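Local coordinates for oligogalacturonate lyase (Yersinia enterocolitica subsp. enterocolitica, PDB 3PE7), which catalyses the beta-elimination of oligogalacturonates in the cytoplasm, as a lyase built on a seven-bladed beta-propeller that carries manganese and calcium ions, at residues 74-79 and 105-110; 182-187 and 226-231; 193-196 and 202-205. One frame throughout, in Å; residues are numbered along the deposited sequence.

Contact 1 (74-79 and 105-110); sequences QLTEGR and MRVDLA
Leu75 and Leu109 share a first torsion, with CG opposite the carbonyl carbon and next to the backbone N (chi1 -58° and -71°), and this sends each isobutyl group into the gap between the segments. There the two side chains pass at a slant: CD2 of Leu109 lies against both methyls of Leu75, 3.9 Å from CD2 and 4.0 Å from CD1. One residue further on, Thr76 CG2 faces Val107 CG2 at 4.2 Å, while its hydroxyl is held elsewhere, by Asp81 and the backbone N of Tyr62. No hydrogen bond crosses the contact, but each segment is braced from within. Gln74 NE2 bonds to Thr76 O at 3.0 Å, the acceptor lying almost in the amide plane, and also to Asp57, a calcium ligand. On the other side an Asx turn, Asp108 OD1 to Ala110 N at 2.9 Å, shapes the chain on which Leu109 sits. What results is an apolar seam in which a loop leaving one blade, after strand 71-74, packs against strand 103-108 of the next, one of the interblade contacts of a seven-bladed beta-propeller.

Contact 2 (182-187 and 226-231); sequences VILQEN and TNMRKV
Leu184 and Glu186 lie on the edge strand 180-186 of one propeller blade, and Met228 comes just before strand 229-230, the edge strand of the next. The first backbone turns a corner at residue 183, where Ile183 and Leu184 both face Leu170 of the neighbouring strand 168-174 in a classic beta bulge. No hydrogen bond joins the two segments, so the blades meet here through side chains alone. Met228 spans the gap: its chain runs straight from the backbone with CG opposite N (chi1 -177°), and only at the thioether does it bend (chi3 65°), turning CE aside. Leu184 meets this arm at about a right angle, its forked end laid against the sulfur, with Met228 SD 3.9 Å from Leu184 CD2 and 4.0 Å from Leu184 CD1. Glu186 reaches out from the opposite direction on an extended chain. Its OE2 lies 3.8 Å from Met228 SD and comes within 3.5 Å of Met228 CE, an approach that the slight positive character expected of a sulfur-bound methyl would probably favour; the other carboxylate oxygen, OE1, bonds to Gln188. Phe205, from the blade of Met228, lies behind the contact on the inner side, whereas Met228 itself remains exposed to solvent. The backbone that presents Met228 is tied down by its neighbours. Arg229 NH2, which also bonds to Asn222, donates to Asn227 O at 2.9 Å, and Asn227 OD1 sits 3.4 Å above one face of the same guanidinium, displaced toward its rim.

Contact 3 (193-196 and 202-205); sequences PIYR and TVAF
The hairpin of strands 190-196 and 202-207 starts one blade of the propeller, and Ile194 paired with Ala204 lies at the middle of this contact. The strands run antiparallel with the usual twist, 151° between the directions of the short segments. Ile194 and Ala204 form a hydrogen-bonded pair: Ile194 N donates to Ala204 O at 2.8 Å, and Ala204 N returns the bond to Ile194 O at 3.0 Å. Toward the turn, Arg196 N gives a nearly straight bond to Thr202 O (2.9 Å, 170°). Past the other end Pro193 CA approaches Ala204 O at 3.2 Å in a CA-H...O contact, so this carbonyl receives both Ile194 N and Pro193 CA. Ile194 O is gripped a second time, by the indole N-H of Trp245 from the neighbouring blade.

The two faces of the hairpin are filled differently. On one, Ile194 holds CG1 in the crowded position between backbone N and carbonyl carbon (chi1 40°), which brings CG1 to 3.7 Å from Ala204 CB. On the other, Tyr195 and Val203, a non-hydrogen-bonded pair, pack with CG2 of Val203 oblique to the ring and 4.0 Å from Tyr195 CE2; the phenol hydroxyl bonds to Glu223. Near the turn the polar residues take over. The Arg196 guanidinium makes salt bridges to Glu272, a calcium ligand, and to Asp199 in the turn, consistent with a second-shell part in ordering that metal site. Asp199 also holds the hydroxyl of Thr202, and along the shaft leading to this network the aliphatic part of Arg196 slants past its partner, with Arg196 CB 3.9 Å and Arg196 CD 4.0 Å from Thr202 CB.

In the fold
From the N terminus the chain first meets contact 1, which closes a loop of 25 residues and joins the blade whose last strand along the chain is 71-74 to the following one. It stands apart from the other two, its nearest atoms about 18 Å from contact 2 and 15 Å from contact 3. Contact 2 opens later and closes across 38 intervening residues, bringing together the edges of two successive blades. Contact 3, the local hairpin 193-196 with 202-205, is nested inside that loop and supplies the first two strands of the second of these blades. The nested pair touch directly: Phe205 CZ lies 3.6 Å from Leu184 CD2, so the nested hairpin also takes part in the junction between the two blades.

Contact 1 (74-79 and 105-110)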
loop_
_atom_site.group_PDB
_atom_site.type_symbol
_atom_site.label_atom_id
_atom_site.label_comp_id
_atom_site.label_asym_id
_atom_site.label_seq_id
_atom_site.Cartn_x
_atom_site.Cartn_y
_atom_site.Cartn_z
ATOM N N GLN A 74 -19.097 9.113 -6.276
ATOM C CA GLN A 74 -17.870 9.836 -6.606
ATOM C C GLN A 74 -17.528 10.807 -5.498
ATOM O O GLN A 74 -18.355 11.673 -5.142
ATOM C CB GLN A 74 -18.022 10.586 -7.939
ATOM C CG GLN A 74 -16.714 11.219 -8.419
ATOM C CD GLN A 74 -16.835 11.810 -9.802
ATOM O OE1 GLN A 74 -17.727 11.438 -10.574
ATOM N NE2 GLN A 74 -15.910 12.706 -10.144
ATOM N N LEU A 75 -16.316 10.676 -4.965
ATOM C CA LEU A 75 -15.860 11.452 -3.799
ATOM C C LEU A 75 -15.057 12.684 -4.185
ATOM O O LEU A 75 -15.133 13.704 -3.516
ATOM C CB LEU A 75 -15.004 10.593 -2.867
ATOM C CG LEU A 75 -15.635 9.309 -2.306
ATOM C CD1 LEU A 75 -14.602 8.608 -1.416
ATOM C CD2 LEU A 75 -16.886 9.648 -1.498
ATOM N N THR A 76 -14.223 12.550 -5.210
ATOM C CA THR A 76 -13.352 13.651 -5.631
ATOM C C THR A 76 -13.526 13.862 -7.152
ATOM O O THR A 76 -14.022 12.976 -7.862
ATOM C CB THR A 76 -11.866 13.376 -5.276
ATOM O OG1 THR A 76 -11.385 12.237 -6.016
ATOM C CG2 THR A 76 -11.682 13.107 -3.777
ATOM N N GLU A 77 -13.123 15.039 -7.630
ATOM C CA GLU A 77 -13.224 15.347 -9.041
ATOM C C GLU A 77 -12.023 16.157 -9.502
ATOM O O GLU A 77 -11.320 16.774 -8.692
ATOM C CB GLU A 77 -14.549 16.080 -9.324
ATOM C CG GLU A 77 -14.687 17.430 -8.629
ATOM C CD GLU A 77 -16.048 18.096 -8.844
ATOM O OE1 GLU A 77 -16.986 17.446 -9.348
ATOM O OE2 GLU A 77 -16.188 19.296 -8.504
ATOM N N GLY A 78 -11.784 16.145 -10.808
ATOM C CA GLY A 78 -10.676 16.893 -11.380
ATOM C C GLY A 78 -9.500 16.023 -11.767
ATOM O O GLY A 78 -9.542 14.805 -11.605
ATOM N N ARG A 79 -8.431 16.649 -12.257
ATOM C CA ARG A 79 -7.356 15.903 -12.937
ATOM C C ARG A 79 -6.085 15.505 -12.158
ATOM O O ARG A 79 -5.206 14.827 -12.717
ATOM C CB ARG A 79 -6.960 16.643 -14.234
ATOM C CG ARG A 79 -8.112 16.730 -15.239
ATOM N N MET A 105 -5.168 16.550 1.388
ATOM C CA MET A 105 -6.571 16.928 1.515
ATOM C C MET A 105 -7.288 16.015 2.497
ATOM O O MET A 105 -6.938 14.840 2.616
ATOM C CB MET A 105 -7.299 16.790 0.170
ATOM C CG MET A 105 -6.633 17.470 -1.020
ATOM S SD MET A 105 -6.545 19.269 -0.795
ATOM C CE MET A 105 -8.276 19.667 -0.684
ATOM N N ARG A 106 -8.291 16.573 3.170
ATOM C CA ARG A 106 -9.261 15.814 3.958
ATOM C C ARG A 106 -10.644 16.019 3.371
ATOM O O ARG A 106 -11.109 17.161 3.187
ATOM C CB ARG A 106 -9.247 16.250 5.433
ATOM C CG ARG A 106 -10.162 15.397 6.352
ATOM C CD ARG A 106 -10.285 16.040 7.748
ATOM N NE ARG A 106 -11.155 15.257 8.633
ATOM C CZ ARG A 106 -12.482 15.334 8.672
ATOM N NH1 ARG A 106 -13.157 16.172 7.888
ATOM N NH2 ARG A 106 -13.151 14.568 9.526
ATOM N N VAL A 107 -11.312 14.916 3.052
ATOM C CA VAL A 107 -12.660 14.988 2.515
ATOM C C VAL A 107 -13.636 14.477 3.582
ATOM O O VAL A 107 -13.507 13.333 4.045
ATOM C CB VAL A 107 -12.820 14.131 1.228
ATOM C CG1 VAL A 107 -14.193 14.304 0.647
ATOM C CG2 VAL A 107 -11.742 14.492 0.207
ATOM N N ASP A 108 -14.600 15.324 3.953
ATOM C CA ASP A 108 -15.695 14.928 4.845
ATOM C C ASP A 108 -16.615 13.994 4.064
ATOM O O ASP A 108 -17.165 14.371 3.035
ATOM C CB ASP A 108 -16.450 16.178 5.330
ATOM C CG ASP A 108 -17.532 15.857 6.353
ATOM O OD1 ASP A 108 -18.505 15.162 6.021
ATOM O OD2 ASP A 108 -17.418 16.331 7.496
ATOM N N LEU A 109 -16.758 12.749 4.516
ATOM C CA LEU A 109 -17.521 11.777 3.726
ATOM C C LEU A 109 -19.038 11.999 3.724
ATOM O O LEU A 109 -19.739 11.506 2.840
ATOM C CB LEU A 109 -17.165 10.343 4.118
ATOM C CG LEU A 109 -15.782 9.835 3.696
ATOM C CD1 LEU A 109 -15.628 8.382 4.155
ATOM C CD2 LEU A 109 -15.559 9.952 2.177
ATOM N N ALA A 110 -19.537 12.759 4.691
ATOM C CA ALA A 110 -20.960 13.077 4.747
ATOM C C ALA A 110 -21.321 14.198 3.775
ATOM O O ALA A 110 -22.287 14.071 3.024
ATOM C CB ALA A 110 -21.362 13.448 6.170
#

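Contact 2 (182-187 and 226-231)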
loop_
_atom_site.group_PDB
_atom_site.type_symbol
_atom_site.label_atom_id
_atom_site.label_comp_id
_atom_site.label_asym_id
_atom_site.label_seq_id
_atom_site.Cartn_x
_atom_site.Cartn_y
_atom_site.Cartn_z
ATOM N N VAL A 182 10.483 18.511 10.958
ATOM C CA VAL A 182 11.456 17.609 10.351
ATOM C C VAL A 182 11.919 16.621 11.407
ATOM O O VAL A 182 12.429 17.017 12.473
ATOM C CB VAL A 182 12.677 18.365 9.739
ATOM C CG1 VAL A 182 13.687 17.374 9.154
ATOM C CG2 VAL A 182 12.225 19.371 8.689
ATOM N N ILE A 183 11.744 15.331 11.121
ATOM C CA ILE A 183 12.208 14.273 12.014
ATOM C C ILE A 183 13.660 13.933 11.668
ATOM O O ILE A 183 14.483 13.674 12.550
ATOM C CB ILE A 183 11.288 13.000 11.917
ATOM C CG1 ILE A 183 9.849 13.326 12.330
ATOM C CG2 ILE A 183 11.821 11.858 12.770
ATOM C CD1 ILE A 183 8.923 12.071 12.436
ATOM N N LEU A 184 13.966 13.952 10.369
ATOM C CA LEU A 184 15.262 13.534 9.849
ATOM C C LEU A 184 15.492 14.164 8.482
ATOM O O LEU A 184 14.562 14.276 7.679
ATOM C CB LEU A 184 15.321 12.004 9.715
ATOM C CG LEU A 184 16.548 11.346 9.089
ATOM C CD1 LEU A 184 17.813 11.476 9.950
ATOM C CD2 LEU A 184 16.253 9.862 8.779
ATOM N N GLN A 185 16.729 14.579 8.224
ATOM C CA GLN A 185 17.098 15.098 6.904
ATOM C C GLN A 185 18.501 14.629 6.564
ATOM O O GLN A 185 19.434 14.823 7.355
ATOM C CB GLN A 185 16.982 16.628 6.842
ATOM C CG GLN A 185 17.351 17.220 5.472
ATOM C CD GLN A 185 16.996 18.686 5.361
ATOM O OE1 GLN A 185 15.864 19.088 5.657
ATOM N NE2 GLN A 185 17.958 19.497 4.913
ATOM N N GLU A 186 18.627 13.961 5.411
ATOM C CA GLU A 186 19.886 13.373 4.948
ATOM C C GLU A 186 20.014 13.494 3.440
ATOM O O GLU A 186 19.002 13.600 2.739
ATOM C CB GLU A 186 19.973 11.881 5.317
ATOM C CG GLU A 186 20.027 11.605 6.818
ATOM C CD GLU A 186 20.121 10.121 7.158
ATOM O OE1 GLU A 186 19.585 9.277 6.391
ATOM O OE2 GLU A 186 20.723 9.802 8.211
ATOM N N ASN A 187 21.257 13.463 2.950
ATOM C CA ASN A 187 21.517 13.410 1.512
ATOM C C ASN A 187 21.608 11.965 1.028
ATOM O O ASN A 187 22.627 11.504 0.500
ATOM C CB ASN A 187 22.768 14.219 1.157
ATOM C CG ASN A 187 22.576 15.710 1.371
ATOM O OD1 ASN A 187 21.453 16.207 1.502
ATOM N ND2 ASN A 187 23.684 16.436 1.418
ATOM N N THR A 226 15.412 11.032 17.523
ATOM C CA THR A 226 16.487 10.327 18.211
ATOM C C THR A 226 16.503 8.836 17.887
ATOM O O THR A 226 15.518 8.292 17.375
ATOM C CB THR A 226 16.421 10.495 19.760
ATOM O OG1 THR A 226 15.240 9.866 20.271
ATOM C CG2 THR A 226 16.437 11.954 20.157
ATOM N N ASN A 227 17.633 8.193 18.174
ATOM C CA ASN A 227 17.753 6.736 18.194
ATOM C C ASN A 227 17.491 6.097 16.830
ATOM O O ASN A 227 16.758 5.111 16.726
ATOM C CB ASN A 227 16.815 6.127 19.240
ATOM C CG ASN A 227 17.408 4.904 19.915
ATOM O OD1 ASN A 227 17.023 3.774 19.620
ATOM N ND2 ASN A 227 18.346 5.130 20.853
ATOM N N MET A 228 18.083 6.674 15.792
ATOM C CA MET A 228 17.993 6.074 14.471
ATOM C C MET A 228 18.800 4.779 14.448
ATOM O O MET A 228 19.987 4.770 14.780
ATOM C CB MET A 228 18.468 7.063 13.399
ATOM C CG MET A 228 18.329 6.536 11.978
ATOM S SD MET A 228 18.886 7.712 10.730
ATOM C CE MET A 228 20.634 7.820 11.115
ATOM N N ARG A 229 18.155 3.679 14.070
ATOM C CA ARG A 229 18.810 2.377 14.076
ATOM C C ARG A 229 18.286 1.488 12.957
ATOM O O ARG A 229 17.135 1.576 12.587
ATOM C CB ARG A 229 18.660 1.682 15.439
ATOM C CG ARG A 229 17.257 1.150 15.796
ATOM C CD ARG A 229 16.411 2.227 16.435
ATOM N NE ARG A 229 15.221 1.724 17.130
ATOM C CZ ARG A 229 14.181 2.484 17.462
ATOM N NH1 ARG A 229 13.141 1.950 18.093
ATOM N NH2 ARG A 229 14.168 3.779 17.155
ATOM N N LYS A 230 19.143 0.622 12.435
ATOM C CA LYS A 230 18.680 -0.344 11.450
ATOM C C LYS A 230 17.921 -1.488 12.106
ATOM O O LYS A 230 18.224 -1.906 13.235
ATOM C CB LYS A 230 19.818 -0.852 10.555
ATOM C CG LYS A 230 21.004 -1.453 11.228
ATOM C CD LYS A 230 22.060 -1.884 10.185
ATOM C CE LYS A 230 22.568 -0.735 9.345
ATOM N NZ LYS A 230 23.793 -1.148 8.582
ATOM N N VAL A 231 16.921 -1.986 11.389
ATOM C CA VAL A 231 16.134 -3.139 11.834
ATOM C C VAL A 231 17.017 -4.388 11.878
ATOM O O VAL A 231 16.927 -5.204 12.806
ATOM C CB VAL A 231 14.899 -3.320 10.908
ATOM C CG1 VAL A 231 14.215 -4.684 11.136
ATOM C CG2 VAL A 231 13.921 -2.169 11.111
#

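Contact 3 (193-196 and 202-205)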
loop_
_atom_site.group_PDB
_atom_site.type_symbol
_atom_site.label_atom_id
_atom_site.label_comp_id
_atom_site.label_asym_id
_atom_site.label_seq_id
_atom_site.Cartn_x
_atom_site.Cartn_y
_atom_site.Cartn_z
ATOM N N PRO A 193 7.991 6.020 4.849
ATOM C CA PRO A 193 7.875 6.159 6.308
ATOM C C PRO A 193 6.504 5.680 6.782
ATOM O O PRO A 193 5.494 5.996 6.162
ATOM C CB PRO A 193 8.042 7.665 6.537
ATOM C CG PRO A 193 7.535 8.285 5.251
ATOM C CD PRO A 193 8.009 7.338 4.181
ATOM N N ILE A 194 6.479 4.914 7.870
ATOM C CA ILE A 194 5.236 4.333 8.360
ATOM C C ILE A 194 5.259 4.369 9.894
ATOM O O ILE A 194 6.147 3.770 10.515
ATOM C CB ILE A 194 5.031 2.879 7.823
ATOM C CG1 ILE A 194 6.353 2.101 7.815
ATOM C CG2 ILE A 194 4.373 2.898 6.391
ATOM C CD1 ILE A 194 6.283 0.604 7.432
ATOM N N TYR A 195 4.311 5.093 10.485
ATOM C CA TYR A 195 4.100 5.052 11.952
ATOM C C TYR A 195 3.848 3.601 12.385
ATOM O O TYR A 195 3.090 2.889 11.730
ATOM C CB TYR A 195 2.877 5.887 12.352
ATOM C CG TYR A 195 3.175 7.301 12.802
ATOM C CD1 TYR A 195 2.687 8.402 12.085
ATOM C CD2 TYR A 195 3.908 7.539 13.970
ATOM C CE1 TYR A 195 2.955 9.714 12.513
ATOM C CE2 TYR A 195 4.177 8.815 14.396
ATOM C CZ TYR A 195 3.696 9.902 13.671
ATOM O OH TYR A 195 3.959 11.165 14.120
ATOM N N ARG A 196 4.457 3.174 13.494
ATOM C CA ARG A 196 4.094 1.893 14.101
ATOM C C ARG A 196 2.668 2.013 14.644
ATOM O O ARG A 196 2.387 2.928 15.422
ATOM C CB ARG A 196 5.042 1.549 15.249
ATOM C CG ARG A 196 4.707 0.196 15.913
ATOM C CD ARG A 196 5.754 -0.153 16.983
ATOM N NE ARG A 196 5.488 -1.453 17.617
ATOM C CZ ARG A 196 6.068 -1.844 18.755
ATOM N NH1 ARG A 196 5.817 -3.042 19.263
ATOM N NH2 ARG A 196 6.908 -1.023 19.390
ATOM N N THR A 202 7.529 5.297 17.500
ATOM C CA THR A 202 8.327 4.518 16.556
ATOM C C THR A 202 7.899 4.755 15.099
ATOM O O THR A 202 6.740 4.550 14.744
ATOM C CB THR A 202 8.255 3.010 16.868
ATOM O OG1 THR A 202 8.698 2.784 18.216
ATOM C CG2 THR A 202 9.163 2.209 15.948
ATOM N N VAL A 203 8.852 5.184 14.276
ATOM C CA VAL A 203 8.616 5.334 12.837
ATOM C C VAL A 203 9.592 4.460 12.056
ATOM O O VAL A 203 10.819 4.541 12.254
ATOM C CB VAL A 203 8.758 6.827 12.393
ATOM C CG1 VAL A 203 8.498 6.993 10.874
ATOM C CG2 VAL A 203 7.818 7.727 13.208
ATOM N N ALA A 204 9.058 3.599 11.181
ATOM C CA ALA A 204 9.895 2.817 10.292
ATOM C C ALA A 204 10.025 3.605 9.003
ATOM O O ALA A 204 9.126 4.359 8.654
ATOM C CB ALA A 204 9.278 1.432 10.016
ATOM N N PHE A 205 11.156 3.442 8.325
ATOM C CA PHE A 205 11.370 4.056 6.991
ATOM C C PHE A 205 12.468 3.288 6.290
ATOM O O PHE A 205 13.131 2.449 6.895
ATOM C CB PHE A 205 11.737 5.553 7.092
ATOM C CG PHE A 205 13.078 5.814 7.740
ATOM C CD1 PHE A 205 14.201 6.101 6.964
ATOM C CD2 PHE A 205 13.217 5.796 9.131
ATOM C CE1 PHE A 205 15.431 6.338 7.559
ATOM C CE2 PHE A 205 14.459 6.036 9.723
ATOM C CZ PHE A 205 15.560 6.309 8.935
#